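Local coordinates for nucleoprotein (PDB 4JNG), which encapsidates the viral RNA genome, protecting it from nucleases in a helical nucleocapsid that serves as template for transcription and replication, at residues Leu115-Glu128 against Trp134-Pro146. Sequence-based numbering, arbitrary orientation.
With nucleotides of chain A.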
loop_
_atom_site.group_PDB
_atom_site.type_symbol
_atom_site.label_atom_id
_atom_site.label_comp_id
_atom_site.label_asym_id
_atom_site.label_seq_id
_atom_site.Cartn_x
_atom_site.Cartn_y
_atom_site.Cartn_z
ATOM N N LEU B 115 -22.118 -35.835 -13.454
ATOM C CA LEU B 115 -22.635 -34.584 -12.923
ATOM C C LEU B 115 -22.933 -34.701 -11.427
ATOM O O LEU B 115 -22.496 -33.863 -10.641
ATOM C CB LEU B 115 -23.886 -34.149 -13.683
ATOM C CG LEU B 115 -24.498 -32.816 -13.239
ATOM C CD1 LEU B 115 -23.424 -31.749 -13.113
ATOM C CD2 LEU B 115 -25.582 -32.371 -14.212
ATOM N N ALA B 116 -23.652 -35.758 -11.037
ATOM C CA ALA B 116 -24.034 -35.961 -9.639
ATOM C C ALA B 116 -22.825 -36.027 -8.701
ATOM O O ALA B 116 -22.845 -35.429 -7.622
ATOM C CB ALA B 116 -24.905 -37.209 -9.488
ATOM N N GLU B 117 -21.770 -36.731 -9.103
ATOM C CA GLU B 117 -20.565 -36.796 -8.257
ATOM C C GLU B 117 -19.766 -35.482 -8.262
ATOM O O GLU B 117 -19.311 -35.034 -7.203
ATOM C CB GLU B 117 -19.665 -38.007 -8.564
ATOM C CG GLU B 117 -19.426 -38.348 -10.025
ATOM C CD GLU B 117 -18.601 -39.617 -10.205
ATOM O OE1 GLU B 117 -18.336 -40.010 -11.361
ATOM O OE2 GLU B 117 -18.220 -40.237 -9.191
ATOM N N ALA B 118 -19.609 -34.850 -9.423
ATOM C CA ALA B 118 -18.942 -33.541 -9.463
ATOM C C ALA B 118 -19.648 -32.598 -8.504
ATOM O O ALA B 118 -19.009 -31.933 -7.702
ATOM C CB ALA B 118 -18.941 -32.957 -10.864
ATOM N N SER B 119 -20.978 -32.596 -8.558
ATOM C CA SER B 119 -21.794 -31.711 -7.723
ATOM C C SER B 119 -21.618 -31.952 -6.220
ATOM O O SER B 119 -21.776 -31.024 -5.425
ATOM C CB SER B 119 -23.275 -31.806 -8.119
ATOM O OG SER B 119 -23.868 -33.024 -7.678
ATOM N N ALA B 120 -21.272 -33.180 -5.836
ATOM C CA ALA B 120 -21.085 -33.520 -4.426
ATOM C C ALA B 120 -19.656 -33.310 -3.923
ATOM O O ALA B 120 -19.453 -33.135 -2.725
ATOM C CB ALA B 120 -21.541 -34.950 -4.160
ATOM N N GLN B 121 -18.676 -33.302 -4.828
ATOM C CA GLN B 121 -17.264 -33.153 -4.450
ATOM C C GLN B 121 -16.667 -31.759 -4.688
ATOM O O GLN B 121 -15.888 -31.276 -3.867
ATOM C CB GLN B 121 -16.412 -34.155 -5.217
ATOM C CG GLN B 121 -16.583 -35.596 -4.801
ATOM C CD GLN B 121 -15.794 -36.501 -5.710
ATOM O OE1 GLN B 121 -16.280 -36.920 -6.760
ATOM N NE2 GLN B 121 -14.556 -36.782 -5.331
ATOM N N ILE B 122 -17.026 -31.122 -5.801
ATOM C CA ILE B 122 -16.331 -29.900 -6.253
ATOM C C ILE B 122 -17.006 -28.592 -5.836
ATOM O O ILE B 122 -18.210 -28.394 -6.038
ATOM C CB ILE B 122 -16.117 -29.925 -7.779
ATOM C CG1 ILE B 122 -15.261 -31.136 -8.152
ATOM C CG2 ILE B 122 -15.445 -28.642 -8.269
ATOM C CD1 ILE B 122 -15.283 -31.469 -9.622
ATOM N N VAL B 123 -16.192 -27.692 -5.284
ATOM C CA VAL B 123 -16.646 -26.421 -4.758
ATOM C C VAL B 123 -15.988 -25.281 -5.536
ATOM O O VAL B 123 -14.776 -25.254 -5.694
ATOM C CB VAL B 123 -16.296 -26.308 -3.262
ATOM C CG1 VAL B 123 -16.917 -25.065 -2.667
ATOM C CG2 VAL B 123 -16.792 -27.538 -2.506
ATOM N N MET B 124 -16.795 -24.352 -6.030
ATOM C CA MET B 124 -16.288 -23.165 -6.729
ATOM C C MET B 124 -16.547 -21.958 -5.833
ATOM O O MET B 124 -17.613 -21.345 -5.905
ATOM C CB MET B 124 -16.980 -23.000 -8.086
ATOM C CG MET B 124 -16.360 -21.967 -9.029
ATOM S SD MET B 124 -14.684 -22.337 -9.605
ATOM C CE MET B 124 -14.867 -24.035 -10.152
ATOM N N PRO B 125 -15.578 -21.625 -4.965
ATOM C CA PRO B 125 -15.714 -20.418 -4.164
ATOM C C PRO B 125 -15.449 -19.194 -5.018
ATOM O O PRO B 125 -14.308 -18.786 -5.183
ATOM C CB PRO B 125 -14.639 -20.580 -3.082
ATOM C CG PRO B 125 -13.954 -21.868 -3.342
ATOM C CD PRO B 125 -14.279 -22.266 -4.741
ATOM N N LEU B 126 -16.518 -18.631 -5.559
ATOM C CA LEU B 126 -16.465 -17.526 -6.521
ATOM C C LEU B 126 -17.853 -17.465 -7.135
ATOM O O LEU B 126 -18.433 -16.391 -7.302
ATOM C CB LEU B 126 -15.411 -17.757 -7.617
ATOM C CG LEU B 126 -14.052 -17.089 -7.425
ATOM C CD1 LEU B 126 -12.911 -17.939 -7.967
ATOM C CD2 LEU B 126 -14.051 -15.721 -8.082
ATOM N N ALA B 127 -18.354 -18.645 -7.489
ATOM C CA ALA B 127 -19.736 -18.833 -7.883
ATOM C C ALA B 127 -20.642 -18.683 -6.676
ATOM O O ALA B 127 -21.664 -18.002 -6.749
ATOM C CB ALA B 127 -19.922 -20.219 -8.501
ATOM N N GLU B 128 -20.259 -19.327 -5.572
ATOM C CA GLU B 128 -21.098 -19.401 -4.380
ATOM C C GLU B 128 -21.448 -18.035 -3.831
ATOM O O GLU B 128 -22.623 -17.724 -3.616
ATOM C CB GLU B 128 -20.407 -20.215 -3.272
ATOM C CG GLU B 128 -20.256 -21.702 -3.558
ATOM C CD GLU B 128 -21.584 -22.402 -3.768
ATOM O OE1 GLU B 128 -22.506 -21.788 -4.347
ATOM O OE2 GLU B 128 -21.710 -23.577 -3.364
ATOM N N TRP B 134 -24.452 -25.603 -7.853
ATOM C CA TRP B 134 -24.583 -26.549 -8.965
ATOM C C TRP B 134 -26.010 -26.600 -9.498
ATOM O O TRP B 134 -26.238 -27.040 -10.625
ATOM C CB TRP B 134 -24.161 -27.952 -8.525
ATOM C CG TRP B 134 -22.673 -28.168 -8.435
ATOM C CD1 TRP B 134 -21.884 -28.013 -7.333
ATOM C CD2 TRP B 134 -21.808 -28.613 -9.485
ATOM N NE1 TRP B 134 -20.577 -28.327 -7.631
ATOM C CE2 TRP B 134 -20.504 -28.701 -8.947
ATOM C CE3 TRP B 134 -22.006 -28.949 -10.830
ATOM C CZ2 TRP B 134 -19.402 -29.106 -9.710
ATOM C CZ3 TRP B 134 -20.911 -29.353 -11.586
ATOM C CH2 TRP B 134 -19.627 -29.427 -11.024
ATOM N N ALA B 135 -26.958 -26.156 -8.673
ATOM C CA ALA B 135 -28.369 -26.066 -9.038
ATOM C C ALA B 135 -28.613 -25.259 -10.302
ATOM O O ALA B 135 -29.490 -25.597 -11.094
ATOM C CB ALA B 135 -29.166 -25.468 -7.888
ATOM N N ASP B 136 -27.830 -24.200 -10.492
ATOM C CA ASP B 136 -27.974 -23.332 -11.663
ATOM C C ASP B 136 -27.385 -23.937 -12.938
ATOM O O ASP B 136 -27.366 -23.282 -13.983
ATOM C CB ASP B 136 -27.337 -21.965 -11.385
ATOM C CG ASP B 136 -28.126 -21.147 -10.374
ATOM O OD1 ASP B 136 -29.371 -21.083 -10.488
ATOM O OD2 ASP B 136 -27.504 -20.550 -9.472
ATOM N N GLY B 137 -26.915 -25.183 -12.862
ATOM C CA GLY B 137 -26.351 -25.859 -14.022
ATOM C C GLY B 137 -24.840 -25.758 -14.045
ATOM O O GLY B 137 -24.258 -24.773 -13.576
ATOM N N TYR B 138 -24.205 -26.786 -14.598
ATOM C CA TYR B 138 -22.744 -26.887 -14.608
ATOM C C TYR B 138 -22.054 -25.748 -15.372
ATOM O O TYR B 138 -20.981 -25.314 -14.968
ATOM C CB TYR B 138 -22.293 -28.258 -15.142
ATOM C CG TYR B 138 -22.440 -28.436 -16.635
ATOM C CD1 TYR B 138 -23.697 -28.543 -17.229
ATOM C CD2 TYR B 138 -21.322 -28.496 -17.458
ATOM C CE1 TYR B 138 -23.833 -28.693 -18.598
ATOM C CE2 TYR B 138 -21.448 -28.647 -18.827
ATOM C CZ TYR B 138 -22.702 -28.747 -19.394
ATOM O OH TYR B 138 -22.828 -28.903 -20.757
ATOM N N THR B 139 -22.673 -25.246 -16.441
ATOM C CA THR B 139 -22.028 -24.228 -17.277
ATOM C C THR B 139 -21.929 -22.876 -16.568
ATOM O O THR B 139 -20.932 -22.183 -16.708
ATOM C CB THR B 139 -22.713 -24.039 -18.654
ATOM O OG1 THR B 139 -23.981 -23.397 -18.495
ATOM C CG2 THR B 139 -22.896 -25.363 -19.361
ATOM N N MET B 140 -22.951 -22.512 -15.798
ATOM C CA MET B 140 -22.929 -21.242 -15.067
ATOM C C MET B 140 -21.982 -21.310 -13.875
ATOM O O MET B 140 -21.162 -20.403 -13.669
ATOM C CB MET B 140 -24.330 -20.858 -14.585
ATOM C CG MET B 140 -24.397 -19.411 -14.123
ATOM S SD MET B 140 -26.044 -18.823 -13.702
ATOM C CE MET B 140 -25.575 -17.469 -12.635
ATOM N N TYR B 141 -22.106 -22.391 -13.105
ATOM C CA TYR B 141 -21.325 -22.610 -11.892
ATOM C C TYR B 141 -19.830 -22.724 -12.175
ATOM O O TYR B 141 -19.015 -22.133 -11.478
ATOM C CB TYR B 141 -21.811 -23.883 -11.179
ATOM C CG TYR B 141 -21.203 -24.106 -9.813
ATOM C CD1 TYR B 141 -21.638 -23.381 -8.713
ATOM C CD2 TYR B 141 -20.196 -25.048 -9.618
ATOM C CE1 TYR B 141 -21.088 -23.576 -7.459
ATOM C CE2 TYR B 141 -19.643 -25.257 -8.363
ATOM C CZ TYR B 141 -20.094 -24.516 -7.288
ATOM O OH TYR B 141 -19.541 -24.718 -6.040
ATOM N N LEU B 142 -19.475 -23.506 -13.187
ATOM C CA LEU B 142 -18.075 -23.675 -13.545
ATOM C C LEU B 142 -17.582 -22.480 -14.344
ATOM O O LEU B 142 -16.387 -22.204 -14.361
ATOM C CB LEU B 142 -17.866 -24.954 -14.349
ATOM C CG LEU B 142 -18.181 -26.267 -13.638
ATOM C CD1 LEU B 142 -18.091 -27.391 -14.647
ATOM C CD2 LEU B 142 -17.243 -26.522 -12.467
ATOM N N GLY B 143 -18.505 -21.777 -14.993
ATOM C CA GLY B 143 -18.190 -20.531 -15.700
ATOM C C GLY B 143 -17.571 -19.453 -14.827
ATOM O O GLY B 143 -16.965 -18.510 -15.342
ATOM N N PHE B 144 -17.724 -19.587 -13.513
ATOM C CA PHE B 144 -17.104 -18.675 -12.550
ATOM C C PHE B 144 -15.605 -18.926 -12.347
ATOM O O PHE B 144 -14.920 -18.096 -11.745
ATOM C CB PHE B 144 -17.815 -18.772 -11.191
ATOM C CG PHE B 144 -19.029 -17.892 -11.070
ATOM C CD1 PHE B 144 -18.894 -16.534 -10.796
ATOM C CD2 PHE B 144 -20.307 -18.417 -11.207
ATOM C CE1 PHE B 144 -20.006 -15.721 -10.676
ATOM C CE2 PHE B 144 -21.424 -17.604 -11.090
ATOM C CZ PHE B 144 -21.272 -16.253 -10.827
ATOM N N ALA B 145 -15.090 -20.057 -12.826
ATOM C CA ALA B 145 -13.677 -20.379 -12.625
ATOM C C ALA B 145 -12.760 -19.387 -13.349
ATOM O O ALA B 145 -13.064 -18.960 -14.462
ATOM C CB ALA B 145 -13.378 -21.789 -13.093
ATOM N N PRO B 146 -11.630 -19.020 -12.723
ATOM C CA PRO B 146 -10.654 -18.256 -13.508
ATOM C C PRO B 146 -10.195 -19.110 -14.683
ATOM O O PRO B 146 -10.049 -20.338 -14.534
ATOM C CB PRO B 146 -9.502 -18.020 -12.523
ATOM C CG PRO B 146 -10.103 -18.195 -11.174
ATOM C CD PRO B 146 -11.204 -19.196 -11.326
ATOM P P U A 29 -13.312 -12.570 -1.958
ATOM O OP1 U A 29 -14.119 -12.457 -0.717
ATOM O OP2 U A 29 -11.872 -12.205 -1.933
ATOM O "O5'" U A 29 -13.421 -14.051 -2.532
ATOM C "C5'" U A 29 -14.651 -14.795 -2.454
ATOM C "C4'" U A 29 -14.345 -16.266 -2.317
ATOM O "O4'" U A 29 -13.584 -16.703 -3.479
ATOM C "C3'" U A 29 -13.512 -16.649 -1.095
ATOM O "O3'" U A 29 -13.956 -17.889 -0.548
ATOM C "C2'" U A 29 -12.106 -16.766 -1.676
ATOM O "O2'" U A 29 -11.200 -17.560 -0.941
ATOM C "C1'" U A 29 -12.412 -17.362 -3.049
ATOM N N1 U A 29 -11.357 -17.166 -4.056
ATOM C C2 U A 29 -11.085 -18.214 -4.918
ATOM O O2 U A 29 -11.692 -19.270 -4.892
ATOM N N3 U A 29 -10.076 -17.973 -5.818
ATOM C C4 U A 29 -9.326 -16.823 -5.942
ATOM O O4 U A 29 -8.448 -16.762 -6.804
ATOM C C5 U A 29 -9.661 -15.790 -5.012
ATOM C C6 U A 29 -10.642 -15.990 -4.123
ATOM P P U A 30 -14.438 -18.001 0.987
ATOM O OP1 U A 30 -14.649 -16.632 1.522
ATOM O OP2 U A 30 -13.513 -18.933 1.683
ATOM O "O5'" U A 30 -15.867 -18.694 0.862
ATOM C "C5'" U A 30 -16.167 -19.475 -0.300
ATOM C "C4'" U A 30 -17.400 -20.330 -0.118
ATOM O "O4'" U A 30 -17.174 -21.599 -0.798
ATOM C "C3'" U A 30 -17.804 -20.698 1.308
ATOM O "O3'" U A 30 -18.733 -19.759 1.852
ATOM C "C2'" U A 30 -18.480 -22.049 1.107
ATOM O "O2'" U A 30 -19.814 -21.944 0.655
ATOM C "C1'" U A 30 -17.605 -22.668 0.022
ATOM N N1 U A 30 -16.422 -23.367 0.547
ATOM C C2 U A 30 -16.566 -24.700 0.880
ATOM O O2 U A 30 -17.614 -25.308 0.744
ATOM N N3 U A 30 -15.431 -25.299 1.365
ATOM C C4 U A 30 -14.197 -24.718 1.558
ATOM O O4 U A 30 -13.272 -25.395 2.009
ATOM C C5 U A 30 -14.131 -23.334 1.201
ATOM C C6 U A 30 -15.218 -22.721 0.719
ATOM P P U A 28 -9.640 -9.271 -4.042
ATOM O OP1 U A 28 -9.938 -8.600 -2.753
ATOM O OP2 U A 28 -8.542 -10.267 -4.107
ATOM O "O5'" U A 28 -10.993 -9.939 -4.557
ATOM C "C5'" U A 28 -12.267 -9.331 -4.276
ATOM C "C4'" U A 28 -13.392 -10.164 -4.842
ATOM O "O4'" U A 28 -13.272 -10.247 -6.282
ATOM C "C3'" U A 28 -13.428 -11.612 -4.383
ATOM O "O3'" U A 28 -14.028 -11.711 -3.098
ATOM C "C2'" U A 28 -14.216 -12.295 -5.497
ATOM O "O2'" U A 28 -15.616 -12.284 -5.314
ATOM C "C1'" U A 28 -13.786 -11.491 -6.729
ATOM N N1 U A 28 -12.746 -12.160 -7.524
ATOM C C2 U A 28 -13.120 -12.734 -8.723
ATOM O O2 U A 28 -14.265 -12.708 -9.143
ATOM N N3 U A 28 -12.101 -13.340 -9.415
ATOM C C4 U A 28 -10.777 -13.430 -9.040
ATOM O O4 U A 28 -9.977 -14.010 -9.776
ATOM C C5 U A 28 -10.469 -12.814 -7.787
ATOM C C6 U A 28 -11.442 -12.218 -7.087
#
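Where the backbones of 115-128 and 134-146 come together, Ser119 CA lies 6.0 Å from Trp134 CA at the helical end and Ala127 CA 5.4 Å from Phe144 CA at the other. The indole of Trp134 is sandwiched: Ser119 CA makes a CH-pi contact over the five-membered ring, 3.4 Å from its centroid and 6° off the normal, while Tyr141 CD2 covers the opposite face. Leu115 CD1 and Ala118 CB pack against the benzo part. Within the ring plane, Trp134 NE1 donates to Ile122 O (2.9 Å, nearly straight at 170°), fixing the indole's rotation just where 115-121 gives up its helical course. From helix 138-142, Tyr141 OH accepts from Met124 N at 2.8 Å; CG anti to the backbone N (chi1 -172°) carries the phenol across to that amide. Two aromatic side chains thus hold the backbone following helix 112-121 against the 3-10 segment 134-136 and the short helix 138-142, in the RNA-binding orthobunyavirus nucleocapsid fold. Val123 and Pro125 point away from 134-146 and touch U30 of chain A; Leu126, between Pro146 and the RNA, reaches U29 and U28 of chain A, near the RNA-binding Arg166. Met124 points toward 134-146: its CB rests 3.5 Å from Tyr141 CE2, and bends at chi2 and chi3 bring SD beside Ala145. Beyond it, Ala127 CA sits over a face of Phe144, 3.6 Å from the ring centroid, and Phe144 also touches Ile162 of helix 158-168.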